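Acyl-CoA thioester hydrolase HI0827 (Haemophilus influenzae Rd KW20, PDB 3BJK) probably hydrolyses the thioester bond of a broad range of acyl-coenzyme A substrates, working as a hexamer, a trimer of hotdog-fold dimers. Local coordinates at residues Gly82-Ile94 with Ser130-Ala144. The protein carries 1 engineered substitution. Residues are numbered along the deposited sequence; the frame is centred on the assembly and turned at random.
With EDO (1,2-ethanediol), chain T.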
loop_
_atom_site.group_PDB
_atom_site.type_symbol
_atom_site.label_atom_id
_atom_site.label_comp_id
_atom_site.label_asym_id
_atom_site.label_seq_id
_atom_site.Cartn_x
_atom_site.Cartn_y
_atom_site.Cartn_z
ATOM N N GLY C 82 8.045 24.353 -4.974
ATOM C CA GLY C 82 6.922 25.000 -5.610
ATOM C C GLY C 82 7.157 26.486 -5.762
ATOM O O GLY C 82 7.706 27.125 -4.870
ATOM N N GLN C 83 6.755 27.012 -6.909
ATOM C CA GLN C 83 6.727 28.418 -7.183
ATOM C C GLN C 83 5.327 28.774 -7.728
ATOM O O GLN C 83 4.945 28.335 -8.812
ATOM C CB GLN C 83 7.820 28.760 -8.193
ATOM C CG GLN C 83 7.875 30.191 -8.544
ATOM C CD GLN C 83 8.942 30.476 -9.568
ATOM O OE1 GLN C 83 9.698 29.575 -9.977
ATOM N NE2 GLN C 83 9.001 31.731 -10.018
ATOM N N CYS C 84 4.590 29.605 -6.977
ATOM C CA CYS C 84 3.297 30.054 -7.445
ATOM C C CYS C 84 3.530 31.096 -8.555
ATOM O O CYS C 84 4.242 32.072 -8.348
ATOM C CB CYS C 84 2.455 30.590 -6.293
ATOM S SG CYS C 84 0.936 31.352 -6.837
ATOM N N LEU C 85 2.915 30.848 -9.714
ATOM C CA LEU C 85 3.039 31.630 -10.933
ATOM C C LEU C 85 1.927 32.674 -11.106
ATOM O O LEU C 85 2.129 33.723 -11.726
ATOM C CB LEU C 85 3.027 30.679 -12.144
ATOM C CG LEU C 85 4.184 29.659 -12.303
ATOM C CD1 LEU C 85 4.130 28.903 -13.646
ATOM C CD2 LEU C 85 5.515 30.385 -12.167
ATOM N N LYS C 86 0.759 32.380 -10.547
ATOM C CA LYS C 86 -0.458 33.120 -10.808
ATOM C C LYS C 86 -1.565 32.719 -9.849
ATOM O O LYS C 86 -1.738 31.547 -9.530
ATOM C CB LYS C 86 -0.913 32.888 -12.256
ATOM C CG LYS C 86 -1.925 33.847 -12.733
ATOM C CD LYS C 86 -2.444 33.477 -14.094
ATOM C CE LYS C 86 -3.708 34.235 -14.367
ATOM N NZ LYS C 86 -3.434 35.679 -14.557
ATOM N N VAL C 87 -2.304 33.709 -9.374
ATOM C CA VAL C 87 -3.424 33.479 -8.470
ATOM C C VAL C 87 -4.640 34.199 -9.063
ATOM O O VAL C 87 -4.571 35.374 -9.318
ATOM C CB VAL C 87 -3.166 34.058 -7.052
ATOM C CG1 VAL C 87 -4.364 33.737 -6.109
ATOM C CG2 VAL C 87 -1.854 33.535 -6.485
ATOM N N GLY C 88 -5.741 33.487 -9.265
ATOM C CA GLY C 88 -6.943 34.080 -9.817
ATOM C C GLY C 88 -7.871 34.422 -8.682
ATOM O O GLY C 88 -7.480 34.477 -7.515
ATOM N N ARG C 89 -9.125 34.651 -9.022
ATOM C CA ARG C 89 -10.157 34.753 -7.999
ATOM C C ARG C 89 -10.258 33.457 -7.152
ATOM O O ARG C 89 -10.430 33.485 -5.927
ATOM C CB ARG C 89 -11.449 35.057 -8.741
ATOM C CG ARG C 89 -12.667 35.354 -7.933
ATOM C CD ARG C 89 -13.757 35.683 -8.957
ATOM N NE ARG C 89 -15.119 35.645 -8.427
ATOM C CZ ARG C 89 -16.219 35.582 -9.193
ATOM N NH1 ARG C 89 -16.133 35.545 -10.545
ATOM N NH2 ARG C 89 -17.420 35.571 -8.604
ATOM N N SER C 90 -10.134 32.319 -7.818
ATOM C CA SER C 90 -10.232 31.025 -7.176
ATOM C C SER C 90 -9.078 30.092 -7.570
ATOM O O SER C 90 -8.762 29.130 -6.853
ATOM C CB SER C 90 -11.585 30.388 -7.528
ATOM O OG SER C 90 -11.731 30.203 -8.950
ATOM N N SER C 91 -8.415 30.377 -8.689
ATOM C CA SER C 91 -7.365 29.432 -9.191
ATOM C C SER C 91 -5.944 29.792 -8.686
ATOM O O SER C 91 -5.627 30.960 -8.387
ATOM C CB SER C 91 -7.361 29.391 -10.712
ATOM O OG SER C 91 -7.061 30.672 -11.209
ATOM N N ILE C 92 -5.092 28.782 -8.587
ATOM C CA ILE C 92 -3.725 28.958 -8.191
ATOM C C ILE C 92 -2.869 28.096 -9.113
ATOM O O ILE C 92 -3.069 26.889 -9.189
ATOM C CB ILE C 92 -3.524 28.464 -6.746
ATOM C CG1 ILE C 92 -4.453 29.226 -5.822
ATOM C CG2 ILE C 92 -2.106 28.668 -6.289
ATOM C CD1 ILE C 92 -4.797 28.521 -4.631
ATOM N N LYS C 93 -1.900 28.707 -9.775
ATOM C CA LYS C 93 -1.049 27.990 -10.748
ATOM C C LYS C 93 0.333 27.860 -10.078
ATOM O O LYS C 93 0.872 28.856 -9.589
ATOM C CB LYS C 93 -1.032 28.816 -12.038
ATOM C CG LYS C 93 -0.219 28.295 -13.227
ATOM C CD LYS C 93 -0.393 29.223 -14.432
ATOM C CE LYS C 93 0.327 28.663 -15.645
ATOM N NZ LYS C 93 0.412 29.603 -16.786
ATOM N N ILE C 94 0.882 26.644 -10.017
ATOM C CA ILE C 94 2.087 26.397 -9.265
ATOM C C ILE C 94 3.014 25.577 -10.165
ATOM O O ILE C 94 2.596 24.560 -10.699
ATOM C CB ILE C 94 1.841 25.658 -7.916
ATOM C CG1 ILE C 94 1.102 26.569 -6.950
ATOM C CG2 ILE C 94 3.197 25.198 -7.318
ATOM C CD1 ILE C 94 0.549 25.963 -5.810
ATOM N N SER C 130 -16.556 25.896 -6.360
ATOM C CA SER C 130 -15.654 27.035 -6.411
ATOM C C SER C 130 -15.884 28.048 -5.278
ATOM O O SER C 130 -17.022 28.351 -4.899
ATOM C CB SER C 130 -15.793 27.726 -7.776
ATOM O OG SER C 130 -14.738 28.608 -7.976
ATOM N N ARG C 131 -14.775 28.547 -4.725
ATOM C CA ARG C 131 -14.832 29.604 -3.727
ATOM C C ARG C 131 -13.719 30.609 -3.890
ATOM O O ARG C 131 -12.656 30.294 -4.401
ATOM C CB ARG C 131 -14.848 29.035 -2.300
ATOM C CG ARG C 131 -13.598 28.331 -1.910
ATOM C CD ARG C 131 -13.460 28.095 -0.371
ATOM N NE ARG C 131 -12.151 27.453 -0.175
ATOM C CZ ARG C 131 -11.029 28.054 0.251
ATOM N NH1 ARG C 131 -10.987 29.328 0.601
ATOM N NH2 ARG C 131 -9.915 27.357 0.317
ATOM N N THR C 132 -13.980 31.819 -3.414
ATOM C CA THR C 132 -13.091 32.952 -3.618
ATOM C C THR C 132 -11.960 32.919 -2.616
ATOM O O THR C 132 -12.193 32.831 -1.433
ATOM C CB THR C 132 -13.846 34.258 -3.453
ATOM O OG1 THR C 132 -14.870 34.331 -4.463
ATOM C CG2 THR C 132 -12.905 35.459 -3.583
ATOM N N ILE C 133 -10.728 32.986 -3.104
ATOM C CA ILE C 133 -9.573 33.040 -2.217
ATOM C C ILE C 133 -9.635 34.319 -1.379
ATOM O O ILE C 133 -9.788 35.398 -1.942
ATOM C CB ILE C 133 -8.282 32.997 -3.029
ATOM C CG1 ILE C 133 -8.168 31.624 -3.734
ATOM C CG2 ILE C 133 -7.078 33.216 -2.131
ATOM C CD1 ILE C 133 -7.162 31.593 -4.744
ATOM N N PRO C 134 -9.527 34.198 -0.032
ATOM C CA PRO C 134 -9.577 35.393 0.805
ATOM C C PRO C 134 -8.366 36.273 0.563
ATOM O O PRO C 134 -7.239 35.797 0.613
ATOM C CB PRO C 134 -9.587 34.847 2.251
ATOM C CG PRO C 134 -9.028 33.522 2.178
ATOM C CD PRO C 134 -9.337 32.983 0.780
ATOM N N ARG C 135 -8.615 37.551 0.308
ATOM C CA ARG C 135 -7.569 38.500 -0.061
ATOM C C ARG C 135 -7.116 39.333 1.133
ATOM O O ARG C 135 -5.982 39.784 1.176
ATOM C CB ARG C 135 -8.089 39.425 -1.155
ATOM C CG ARG C 135 -8.476 38.716 -2.416
ATOM C CD ARG C 135 -7.317 38.694 -3.365
ATOM N NE ARG C 135 -7.353 37.550 -4.253
ATOM C CZ ARG C 135 -6.484 37.355 -5.237
ATOM N NH1 ARG C 135 -5.480 38.206 -5.455
ATOM N NH2 ARG C 135 -6.600 36.273 -5.990
ATOM N N GLU C 136 -8.021 39.533 2.085
ATOM C CA GLU C 136 -7.750 40.268 3.322
ATOM C C GLU C 136 -7.138 39.359 4.417
ATOM O O GLU C 136 -7.584 38.228 4.630
ATOM C CB GLU C 136 -9.057 40.960 3.799
ATOM C CG GLU C 136 -10.110 40.078 4.564
ATOM C CD GLU C 136 -10.470 38.698 3.879
ATOM O OE1 GLU C 136 -10.424 38.522 2.564
ATOM O OE2 GLU C 136 -10.800 37.759 4.692
ATOM N N ASN C 137 -6.112 39.883 5.095
ATOM C CA ASN C 137 -5.371 39.183 6.151
ATOM C C ASN C 137 -4.815 37.844 5.711
ATOM O O ASN C 137 -4.798 36.896 6.505
ATOM C CB ASN C 137 -6.229 38.954 7.421
ATOM C CG ASN C 137 -7.106 40.137 7.785
ATOM O OD1 ASN C 137 -6.827 41.292 7.443
ATOM N ND2 ASN C 137 -8.190 39.845 8.491
ATOM N N ASN C 138 -4.375 37.765 4.451
ATOM C CA ASN C 138 -3.838 36.539 3.884
ATOM C C ASN C 138 -2.330 36.657 3.604
ATOM O O ASN C 138 -1.915 36.988 2.501
ATOM C CB ASN C 138 -4.635 36.134 2.618
ATOM C CG ASN C 138 -4.303 34.711 2.132
ATOM O OD1 ASN C 138 -3.261 34.155 2.482
ATOM N ND2 ASN C 138 -5.176 34.140 1.279
ATOM N N GLN C 139 -1.519 36.369 4.618
ATOM C CA GLN C 139 -0.065 36.448 4.499
ATOM C C GLN C 139 0.534 35.481 3.472
ATOM O O GLN C 139 1.518 35.796 2.800
ATOM C CB GLN C 139 0.565 36.138 5.835
ATOM C CG GLN C 139 0.324 37.188 6.872
ATOM C CD GLN C 139 1.169 36.946 8.098
ATOM O OE1 GLN C 139 1.599 35.808 8.370
ATOM N NE2 GLN C 139 1.435 38.001 8.828
ATOM N N GLU C 140 -0.037 34.291 3.381
ATOM C CA GLU C 140 0.473 33.312 2.453
ATOM C C GLU C 140 0.268 33.813 1.016
ATOM O O GLU C 140 1.167 33.683 0.186
ATOM C CB GLU C 140 -0.172 31.951 2.715
ATOM C CG GLU C 140 0.217 31.356 4.115
ATOM C CD GLU C 140 1.441 30.383 4.100
ATOM O OE1 GLU C 140 2.106 30.224 3.033
ATOM O OE2 GLU C 140 1.710 29.747 5.162
ATOM N N LEU C 141 -0.897 34.401 0.742
ATOM C CA LEU C 141 -1.187 35.016 -0.574
ATOM C C LEU C 141 -0.277 36.210 -0.825
ATOM O O LEU C 141 0.306 36.331 -1.897
ATOM C CB LEU C 141 -2.650 35.464 -0.653
ATOM C CG LEU C 141 -3.139 36.252 -1.882
ATOM C CD1 LEU C 141 -2.945 35.434 -3.173
ATOM C CD2 LEU C 141 -4.612 36.684 -1.719
ATOM N N GLU C 142 -0.170 37.079 0.181
ATOM C CA GLU C 142 0.728 38.242 0.155
ATOM C C GLU C 142 2.148 37.864 -0.312
ATOM O O GLU C 142 2.657 38.481 -1.241
ATOM C CB GLU C 142 0.772 38.929 1.548
ATOM C CG GLU C 142 0.537 40.424 1.559
ATOM C CD GLU C 142 0.764 41.072 2.958
ATOM O OE1 GLU C 142 0.718 40.375 4.014
ATOM O OE2 GLU C 142 0.993 42.305 2.998
ATOM N N LYS C 143 2.760 36.863 0.327
ATOM C CA LYS C 143 4.097 36.340 -0.048
ATOM C C LYS C 143 4.228 35.875 -1.532
ATOM O O LYS C 143 5.201 36.207 -2.230
ATOM C CB LYS C 143 4.463 35.131 0.838
ATOM C CG LYS C 143 5.074 35.441 2.193
ATOM C CD LYS C 143 5.580 34.136 2.885
ATOM C CE LYS C 143 6.555 34.450 4.071
ATOM N NZ LYS C 143 7.548 33.338 4.240
ATOM N N ALA C 144 3.260 35.085 -1.982
ATOM C CA ALA C 144 3.177 34.653 -3.388
ATOM C C ALA C 144 3.054 35.815 -4.373
ATOM O O ALA C 144 3.746 35.838 -5.390
ATOM C CB ALA C 144 1.994 33.700 -3.584
HETATM C C1 EDO T . 6.223 30.613 -3.384
HETATM O O1 EDO T . 5.852 30.887 -4.744
HETATM C C2 EDO T . 5.013 30.787 -2.454
HETATM O O2 EDO T . 4.836 32.113 -1.894
HETATM O O HOH W 1 4.917 33.166 -5.872
HETATM O O HOH W 2 -13.757 28.947 -10.474
#
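Ile133 lies over one face of the hairpin end that joins strands 77-87 and 91-101: its CD1 meets Val87 CG1 and Ile92 CG1, each at 3.8 Å. Its CG1 stands opposite the carbonyl carbon (chi1 -66°), which lets CD1 reach across to both side chains and the Ser90 carbonyl. Val87, the last residue of its strand, also presents CG1 to Leu141 CD1 at 3.7 Å. Further along, Cys84 SG packs at 4.1 Å on CB of Ala144, whose small side chain suits the close approach of helix 139-148 to strand 77-87. Ile92 and Ala144 also touch the end of helix 35-54, the central hotdog helix, at Ala54 and Ile53.

At the turn, Ile133 N donates to Arg89 O (2.9 Å, 166° at the hydrogen). Arg135, bent at chi2, has Gly88 O near its guanidinium edge, while Leu141 CD2 sits over the rim of one face. Water links Ser90 OG with Ser130 OG; another donates to both Cys84 O and Ala144 O and meets O1 of an ethanediol, probably from the crystallisation liquor, to which Cys84 N donates.

Apolar packing and polar contacts thus share the interface, and the Ile133-Arg89 bond probably helps set the path of 130-144.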